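Local coordinates for cell wall binding protein cwp8 (Peptoclostridium difficile, PDB 5J6Q), which is an S-layer protein that probably attaches to the bacterial cell wall through three CWB2 modules and is linked with cell adhesion, at residues G198-T203 with L284-L289; A516-D521 with T570-I575. All coordinates share one frame; numbering follows the deposited sequence.

Contact 1 (G198-T203 with L284-L289); sequences GIRLTT and LKVEVL. With SO4 (sulfate ion), chain F.
The outer edge of a parallel CWB2 sheet, strand 286-289, receives the loop that leads into helix 203-213, and Ile199, Arg200 and Leu201 of that loop meet Val286, Val288 and Leu284. Val286 stands at the middle of the interface. With CG1 trans to its own backbone N (chi1 -179°), its two methyls fork over the loop: CG1 touches Arg200 CG at 3.7 Å, CG2 lies 3.9 Å from Ile199 CG1, and CB rests 3.5 Å from the carbonyl oxygen Ile199 O. The aliphatic part of Arg200 continues onto the next strand residue turned toward the loop, Val288, its CB 3.8 Å from Val288 CG2. Beyond CG the arginine chain bends at chi3 (-68°), and its guanidinium is held by several partners: Asp197 at NE, the carbonyls of Ile579 and of the Gln574 side chain at NH1, and a weak bond of 3.1 Å from NH2 to O4 of a sulfate, probably from the crystallisation liquor, whose O4 lies at the guanidinium edge near its plane. That sulfate also takes a hydrogen bond from Lys581 N. At the other flank Leu201 and Leu284 run roughly perpendicular, CD1 to CD1 at 3.7 Å, and both also touch Val274 of helix 265-280. Two waters bridge the backbones. Val286 O receives hydrogens from both; one also donates to Ile199 O, the other accepts from Leu201 N at 2.9 Å. Glu287 is turned away from the loop; its OE2 accepts the Leu284 N-H just ahead of the strand at 3.2 Å, while OE1 pairs with Lys571. Further along, Thr202 OG1 caps helix 203-213 at Gly205 N. Apolar side chains and water bridges thus join a loop of Cwp8 domain 3 to the edge strand of a parallel alpha/beta sheet.

Contact 2 (A516-D521 with T570-I575); sequences AYVAKD and TKLVQI. With SO4 (sulfate ion), chain H.
Four backbone hydrogen bonds join Ala516 and Val518 to Lys571, Val573 and Ile575. Ala516 N donates to Lys571 O at 3.1 Å, and Ala516 O accepts Val573 N. One step on, Val518 N reaches Val573 O at 3.0 Å, while Ile575 N meets Val518 O at 2.9 Å in a nearly straight bond (171°). A water extends the ladder, accepting from Lys520 N and donating to Ile575 O. Lys571 reaches out as an extended chain; its NZ binds O3 of a sulfate, probably from the crystallisation liquor, at 3.0 Å and forms salt bridges with Glu287 and Glu283. The Tyr517 hydroxyl is hydrogen-bonded to Ser543; its approach to the same sulfate is less certain. On the face carrying Tyr517 and Val573, these two lie alongside each other, both directed to the same side, with Val573 CG2 over the ring's rim and Ile575 CD1 at its edge, 4.2 Å from Tyr517 CD2. On the face of Ala516, Val518 and Leu572, Leu572 CD1 sits 3.9 Å from Val518 CG1, and helix 581-590 packs on both residues; Gln574 is a polar exception, bonding to Arg200. Tyr517 and Ala519 instead make their backbone bonds to strand 547-549 and the residues beside it, giving strand 516-519 a neighbour on each edge. The chemistry implies a pairing held by backbone whatever its side chains, with Lys571, Glu283, Glu287 and the sulfate, also bound by Lys515, clustering charge at one end.

Overall arrangement
From the N terminus, the chain passes strand 186-191 before reaching the loop of contact 1. Contact 1 closes over the 80 residues between its segments, which hold strands 217-224, 242-249 and 256-262 and helix 265-280. The chain then builds two further parallel sheets before contact 2 opens; that contact closes over 48 residues containing helix 531-542 and strand 547-549. The two contacts follow in series, neither nested nor crossed, yet their centres lie about 10 Å apart. Strands 286-289 and 572-575 are neighbours in one sheet, so early and late parts of the chain meet there: Glu287 of contact 1 meets Gln574 of contact 2 by a probable backbone hydrogen bond and Lys571 by a salt bridge.

Contact 1 (G198-T203 with L284-L289)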
ATOM      1  N   GLY A 198      -2.638  -7.851   3.482  1.00 39.33           N
ATOM      2  CA  GLY A 198      -3.555  -8.368   4.507  1.00 45.92           C
ATOM      3  C   GLY A 198      -3.167  -7.872   5.924  1.00 47.75           C
ATOM      4  O   GLY A 198      -4.009  -7.538   6.755  1.00 43.86           O
ATOM      5  N   ILE A 199      -1.853  -7.768   6.203  1.00 48.70           N
ATOM      6  CA  ILE A 199      -1.419  -7.317   7.530  1.00 44.90           C
ATOM      7  C   ILE A 199      -0.131  -6.422   7.448  1.00 40.62           C
ATOM      8  O   ILE A 199       0.064  -5.564   8.279  1.00 42.12           O
ATOM      9  CB  ILE A 199      -1.314  -8.576   8.410  1.00 41.45           C
ATOM     10  CG1 ILE A 199      -0.840  -8.212   9.832  1.00 38.67           C
ATOM     11  CG2 ILE A 199      -0.355  -9.646   7.712  1.00 36.07           C
ATOM     12  CD1 ILE A 199      -1.122  -9.322  10.848  1.00 35.18           C
ATOM     13  N   ARG A 200       0.688  -6.580   6.425  1.00 39.66           N
ATOM     14  CA  ARG A 200       1.847  -5.732   6.258  1.00 37.53           C
ATOM     15  C   ARG A 200       1.806  -4.878   4.977  1.00 36.80           C
ATOM     16  O   ARG A 200       1.311  -5.309   3.965  1.00 32.85           O
ATOM     17  CB  ARG A 200       3.091  -6.618   6.140  1.00 40.50           C
ATOM     18  CG  ARG A 200       3.330  -7.556   7.322  1.00 33.64           C
ATOM     19  CD  ARG A 200       4.408  -8.635   6.919  1.00 35.00           C
ATOM     20  NE  ARG A 200       3.927  -9.579   5.886  1.00 35.00           N
ATOM     21  CZ  ARG A 200       4.507 -10.762   5.620  1.00 39.24           C
ATOM     22  NH1 ARG A 200       5.565 -11.183   6.311  1.00 29.05           N
ATOM     23  NH2 ARG A 200       4.019 -11.536   4.637  1.00 37.40           N
ATOM     24  N   LEU A 201       2.326  -3.682   5.021  1.00 34.54           N
ATOM     25  CA  LEU A 201       2.459  -2.980   3.758  1.00 36.38           C
ATOM     26  C   LEU A 201       3.525  -3.695   2.895  1.00 36.78           C
ATOM     27  O   LEU A 201       4.370  -4.422   3.396  1.00 35.43           O
ATOM     28  CB  LEU A 201       2.905  -1.549   3.977  1.00 33.43           C
ATOM     29  CG  LEU A 201       1.860  -0.687   4.769  1.00 40.26           C
ATOM     30  CD1 LEU A 201       2.588   0.633   5.300  1.00 36.77           C
ATOM     31  CD2 LEU A 201       0.688  -0.332   3.833  1.00 42.26           C
ATOM     32  N   THR A 202       3.497  -3.492   1.557  1.00 36.26           N
ATOM     33  CA  THR A 202       4.513  -4.151   0.683  1.00 36.10           C
ATOM     34  C   THR A 202       5.598  -3.080   0.533  1.00 34.41           C
ATOM     35  O   THR A 202       5.457  -1.973   1.101  1.00 31.54           O
ATOM     36  CB  THR A 202       3.862  -4.430  -0.710  1.00 35.81           C
ATOM     37  OG1 THR A 202       3.404  -3.156  -1.150  1.00 38.43           O
ATOM     38  CG2 THR A 202       2.684  -5.360  -0.622  1.00 33.14           C
ATOM     39  N   THR A 203       6.688  -3.380  -0.181  1.00 35.31           N
ATOM     40  CA  THR A 203       7.688  -2.347  -0.511  1.00 38.26           C
ATOM     41  C   THR A 203       6.952  -1.190  -1.288  1.00 38.20           C
ATOM     42  O   THR A 203       7.259  -0.026  -1.051  1.00 41.11           O
ATOM     43  CB  THR A 203       8.821  -2.964  -1.455  1.00 43.43           C
ATOM     44  OG1 THR A 203       9.320  -4.138  -0.786  1.00 49.72           O
ATOM     45  CG2 THR A 203      10.045  -1.953  -1.691  1.00 44.73           C
ATOM     46  N   LEU A 284       2.217   2.467  13.251  1.00 46.87           N
ATOM     47  CA  LEU A 284       1.364   1.361  12.801  1.00 37.17           C
ATOM     48  C   LEU A 284       1.399   0.205  13.768  1.00 38.14           C
ATOM     49  O   LEU A 284       2.335   0.102  14.559  1.00 37.63           O
ATOM     50  CB  LEU A 284       1.792   0.842  11.385  1.00 43.65           C
ATOM     51  CG  LEU A 284       2.232   1.931  10.320  1.00 51.67           C
ATOM     52  CD1 LEU A 284       2.466   1.223   9.001  1.00 53.06           C
ATOM     53  CD2 LEU A 284       1.098   3.008  10.064  1.00 57.32           C
ATOM     54  N   LYS A 285       0.394  -0.704  13.657  1.00 36.26           N
ATOM     55  CA  LYS A 285       0.339  -1.886  14.437  1.00 36.75           C
ATOM     56  C   LYS A 285       1.408  -2.965  13.877  1.00 43.97           C
ATOM     57  O   LYS A 285       1.978  -3.744  14.652  1.00 41.76           O
ATOM     58  CB  LYS A 285      -1.056  -2.452  14.395  1.00 35.45           C
ATOM     59  CG  LYS A 285      -2.193  -1.515  14.997  1.00 49.71           C
ATOM     60  CD  LYS A 285      -2.091  -1.259  16.506  1.00 64.29           C
ATOM     61  CE  LYS A 285      -3.178  -0.267  17.026  1.00 73.48           C
ATOM     62  NZ  LYS A 285      -2.669   1.164  17.147  1.00 69.77           N
ATOM     63  N   VAL A 286       1.641  -2.993  12.564  1.00 40.99           N
ATOM     64  CA  VAL A 286       2.596  -3.944  11.942  1.00 36.92           C
ATOM     65  C   VAL A 286       3.421  -3.158  10.987  1.00 35.13           C
ATOM     66  O   VAL A 286       2.898  -2.482  10.079  1.00 36.15           O
ATOM     67  CB  VAL A 286       1.840  -5.067  11.280  1.00 36.54           C
ATOM     68  CG1 VAL A 286       2.828  -6.103  10.637  1.00 32.42           C
ATOM     69  CG2 VAL A 286       0.961  -5.765  12.327  1.00 33.75           C
ATOM     70  N   GLU A 287       4.698  -3.115  11.282  1.00 35.93           N
ATOM     71  CA  GLU A 287       5.697  -2.377  10.463  1.00 40.16           C
ATOM     72  C   GLU A 287       6.804  -3.406   9.996  1.00 34.64           C
ATOM     73  O   GLU A 287       7.136  -4.310  10.782  1.00 31.27           O
ATOM     74  CB  GLU A 287       6.370  -1.232  11.295  1.00 34.75           C
ATOM     75  CG  GLU A 287       5.645   0.109  11.058  1.00 50.69           C
ATOM     76  CD  GLU A 287       6.070   1.269  12.003  1.00 62.48           C
ATOM     77  OE1 GLU A 287       7.206   1.263  12.477  1.00 60.93           O
ATOM     78  OE2 GLU A 287       5.236   2.209  12.252  1.00 63.26           O
ATOM     79  N   VAL A 288       7.285  -3.278   8.761  1.00 33.42           N
ATOM     80  CA  VAL A 288       8.371  -4.075   8.202  1.00 32.53           C
ATOM     81  C   VAL A 288       9.605  -3.088   8.007  1.00 36.62           C
ATOM     82  O   VAL A 288       9.492  -1.977   7.428  1.00 35.21           O
ATOM     83  CB  VAL A 288       7.902  -4.672   6.853  1.00 34.54           C
ATOM     84  CG1 VAL A 288       8.980  -5.573   6.228  1.00 27.33           C
ATOM     85  CG2 VAL A 288       6.626  -5.444   7.067  1.00 33.00           C
ATOM     86  N   LEU A 289      10.763  -3.478   8.543  1.00 32.48           N
ATOM     87  CA  LEU A 289      11.986  -2.749   8.360  1.00 24.71           C
ATOM     88  C   LEU A 289      12.823  -3.716   7.391  1.00 28.20           C
ATOM     89  O   LEU A 289      13.336  -4.648   7.938  1.00 28.39           O
ATOM     90  CB  LEU A 289      12.829  -2.587   9.667  1.00 24.89           C
ATOM     91  CG  LEU A 289      12.148  -1.545  10.706  1.00 37.07           C
ATOM     92  CD1 LEU A 289      13.023  -1.542  11.817  1.00 23.18           C
ATOM     93  CD2 LEU A 289      11.901  -0.135  10.031  1.00 26.98           C
TER
HETATM   94  S   SO4 F 705       3.542 -15.502   2.643  1.00102.56           S
HETATM   95  O1  SO4 F 705       2.215 -15.331   2.002  1.00102.81           O
HETATM   96  O2  SO4 F 705       3.634 -16.777   3.341  1.00 98.94           O
HETATM   97  O3  SO4 F 705       4.600 -15.477   1.629  1.00105.64           O
HETATM   98  O4  SO4 F 705       3.728 -14.390   3.535  1.00102.70           O
HETATM   99  O   HOH W   1       0.448  -2.456   8.205  1.00 53.00           O
HETATM  100  O   HOH W   2       3.483  -2.719   7.526  1.00 40.10           O

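Contact 2 (A516-D521 with T570-I575)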
ATOM      1  N   ALA A 516       6.956  -6.378  20.047  1.00 33.24           N
ATOM      2  CA  ALA A 516       7.564  -7.671  19.671  1.00 37.32           C
ATOM      3  C   ALA A 516       8.222  -7.424  18.319  1.00 34.21           C
ATOM      4  O   ALA A 516       7.616  -6.759  17.423  1.00 37.00           O
ATOM      5  CB  ALA A 516       6.485  -8.805  19.549  1.00 35.38           C
ATOM      6  N   TYR A 517       9.419  -7.838  18.197  1.00 28.08           N
ATOM      7  CA  TYR A 517      10.071  -7.799  16.910  1.00 29.94           C
ATOM      8  C   TYR A 517      10.110  -9.285  16.338  1.00 29.51           C
ATOM      9  O   TYR A 517      10.113 -10.235  17.133  1.00 29.60           O
ATOM     10  CB  TYR A 517      11.501  -7.359  17.143  1.00 28.99           C
ATOM     11  CG  TYR A 517      11.607  -5.860  17.393  1.00 44.20           C
ATOM     12  CD1 TYR A 517      11.301  -5.316  18.624  1.00 40.14           C
ATOM     13  CD2 TYR A 517      12.005  -4.991  16.387  1.00 45.52           C
ATOM     14  CE1 TYR A 517      11.393  -3.955  18.865  1.00 45.19           C
ATOM     15  CE2 TYR A 517      12.088  -3.615  16.602  1.00 42.59           C
ATOM     16  CZ  TYR A 517      11.780  -3.110  17.853  1.00 48.16           C
ATOM     17  OH  TYR A 517      11.799  -1.774  18.072  1.00 35.39           O
ATOM     18  N   VAL A 518      10.199  -9.503  15.002  1.00 28.58           N
ATOM     19  CA  VAL A 518      10.283 -10.946  14.516  1.00 23.61           C
ATOM     20  C   VAL A 518      11.316 -11.002  13.376  1.00 26.85           C
ATOM     21  O   VAL A 518      11.362 -10.057  12.576  1.00 27.32           O
ATOM     22  CB  VAL A 518       8.843 -11.415  14.094  1.00 30.51           C
ATOM     23  CG1 VAL A 518       8.171 -10.488  13.105  1.00 32.61           C
ATOM     24  CG2 VAL A 518       8.864 -12.819  13.512  1.00 21.24           C
ATOM     25  N   ALA A 519      12.150 -12.082  13.296  1.00 26.79           N
ATOM     26  CA  ALA A 519      13.151 -12.127  12.268  1.00 22.07           C
ATOM     27  C   ALA A 519      13.402 -13.576  11.831  1.00 25.06           C
ATOM     28  O   ALA A 519      13.071 -14.479  12.566  1.00 29.65           O
ATOM     29  CB  ALA A 519      14.440 -11.546  12.857  1.00 21.46           C
ATOM     30  N   LYS A 520      14.044 -13.810  10.691  1.00 25.77           N
ATOM     31  CA  LYS A 520      14.188 -15.281  10.255  1.00 21.57           C
ATOM     32  C   LYS A 520      14.985 -16.009  11.145  1.00 23.46           C
ATOM     33  O   LYS A 520      15.956 -15.476  11.665  1.00 28.87           O
ATOM     34  CB  LYS A 520      14.798 -15.250   8.863  1.00 24.07           C
ATOM     35  CG  LYS A 520      13.712 -14.735   7.943  1.00 33.80           C
ATOM     36  CD  LYS A 520      14.142 -14.872   6.457  1.00 45.64           C
ATOM     37  CE  LYS A 520      14.974 -13.735   6.054  1.00 45.60           C
ATOM     38  NZ  LYS A 520      15.618 -14.087   4.807  1.00 59.02           N
ATOM     39  N   ASP A 521      14.657 -17.244  11.376  1.00 20.45           N
ATOM     40  CA  ASP A 521      15.447 -18.077  12.304  1.00 20.06           C
ATOM     41  C   ASP A 521      16.629 -18.919  11.683  1.00 32.78           C
ATOM     42  O   ASP A 521      17.337 -19.602  12.394  1.00 33.68           O
ATOM     43  CB  ASP A 521      14.442 -19.062  12.934  1.00 26.24           C
ATOM     44  CG  ASP A 521      13.697 -19.927  11.849  1.00 33.76           C
ATOM     45  OD1 ASP A 521      14.087 -19.885  10.668  1.00 36.70           O
ATOM     46  OD2 ASP A 521      12.745 -20.643  12.200  1.00 41.36           O
ATOM     47  N   THR A 570       1.906  -3.558  21.679  1.00 42.52           N
ATOM     48  CA  THR A 570       0.965  -2.765  20.884  1.00 43.74           C
ATOM     49  C   THR A 570       1.558  -2.478  19.550  1.00 47.83           C
ATOM     50  O   THR A 570       1.084  -1.577  18.850  1.00 49.63           O
ATOM     51  CB  THR A 570       0.584  -1.458  21.632  1.00 49.90           C
ATOM     52  OG1 THR A 570       1.778  -0.719  21.940  1.00 53.54           O
ATOM     53  CG2 THR A 570      -0.210  -1.769  22.931  1.00 52.13           C
ATOM     54  N   LYS A 571       2.557  -3.318  19.129  1.00 45.83           N
ATOM     55  CA  LYS A 571       3.256  -3.131  17.861  1.00 38.75           C
ATOM     56  C   LYS A 571       4.074  -4.394  17.512  1.00 35.99           C
ATOM     57  O   LYS A 571       4.806  -4.954  18.385  1.00 36.68           O
ATOM     58  CB  LYS A 571       4.222  -1.892  17.970  1.00 36.65           C
ATOM     59  CG  LYS A 571       4.611  -1.315  16.606  1.00 38.56           C
ATOM     60  CD  LYS A 571       5.740  -0.313  16.684  1.00 38.87           C
ATOM     61  CE  LYS A 571       5.749   0.463  15.379  1.00 40.13           C
ATOM     62  NZ  LYS A 571       6.922   1.372  15.217  1.00 37.49           N
ATOM     63  N   LEU A 572       3.963  -4.856  16.322  1.00 31.78           N
ATOM     64  CA  LEU A 572       4.787  -6.003  15.836  1.00 30.27           C
ATOM     65  C   LEU A 572       5.692  -5.431  14.735  1.00 32.01           C
ATOM     66  O   LEU A 572       5.192  -4.865  13.777  1.00 34.32           O
ATOM     67  CB  LEU A 572       3.828  -7.053  15.360  1.00 33.82           C
ATOM     68  CG  LEU A 572       4.417  -8.317  14.765  1.00 33.40           C
ATOM     69  CD1 LEU A 572       5.577  -8.926  15.625  1.00 37.83           C
ATOM     70  CD2 LEU A 572       3.235  -9.236  14.658  1.00 42.17           C
ATOM     71  N   VAL A 573       7.016  -5.451  14.914  1.00 33.79           N
ATOM     72  CA  VAL A 573       7.923  -4.914  13.886  1.00 34.93           C
ATOM     73  C   VAL A 573       8.599  -6.133  13.202  1.00 37.99           C
ATOM     74  O   VAL A 573       9.336  -6.831  13.885  1.00 44.16           O
ATOM     75  CB  VAL A 573       9.003  -4.026  14.517  1.00 32.36           C
ATOM     76  CG1 VAL A 573       9.967  -3.480  13.486  1.00 26.18           C
ATOM     77  CG2 VAL A 573       8.370  -2.870  15.333  1.00 31.78           C
ATOM     78  N   GLN A 574       8.369  -6.411  11.930  1.00 34.02           N
ATOM     79  CA  GLN A 574       9.121  -7.501  11.217  1.00 26.29           C
ATOM     80  C   GLN A 574      10.492  -7.000  10.665  1.00 26.04           C
ATOM     81  O   GLN A 574      10.491  -6.019   9.952  1.00 29.47           O
ATOM     82  CB  GLN A 574       8.314  -7.987   9.959  1.00 29.09           C
ATOM     83  CG  GLN A 574       9.162  -8.891   9.029  1.00 26.38           C
ATOM     84  CD  GLN A 574       8.253  -9.586   8.054  1.00 35.32           C
ATOM     85  OE1 GLN A 574       7.107  -9.887   8.376  1.00 33.43           O
ATOM     86  NE2 GLN A 574       8.683  -9.696   6.796  1.00 27.75           N
ATOM     87  N   ILE A 575      11.619  -7.646  10.932  1.00 25.14           N
ATOM     88  CA  ILE A 575      12.892  -7.258  10.342  1.00 26.27           C
ATOM     89  C   ILE A 575      13.155  -8.164   9.088  1.00 30.58           C
ATOM     90  O   ILE A 575      13.146  -9.413   9.272  1.00 30.03           O
ATOM     91  CB  ILE A 575      14.123  -7.526  11.292  1.00 25.85           C
ATOM     92  CG1 ILE A 575      13.882  -6.848  12.725  1.00 30.60           C
ATOM     93  CG2 ILE A 575      15.462  -6.921  10.674  1.00 20.36           C
ATOM     94  CD1 ILE A 575      13.505  -5.443  12.494  1.00 22.40           C
TER
HETATM   95  S   SO4 H 707      10.441  -0.026  15.533  1.00 75.60           S
HETATM   96  O1  SO4 H 707      10.982  -1.382  15.360  1.00 77.70           O
HETATM   97  O2  SO4 H 707       9.931   0.482  14.115  1.00 69.86           O
HETATM   98  O3  SO4 H 707       9.318   0.154  16.507  1.00 71.55           O
HETATM   99  O4  SO4 H 707      11.682   0.527  16.030  1.00 75.77           O
HETATM  100  O   HOH W   3      14.336 -11.699   8.713  1.00 34.18           O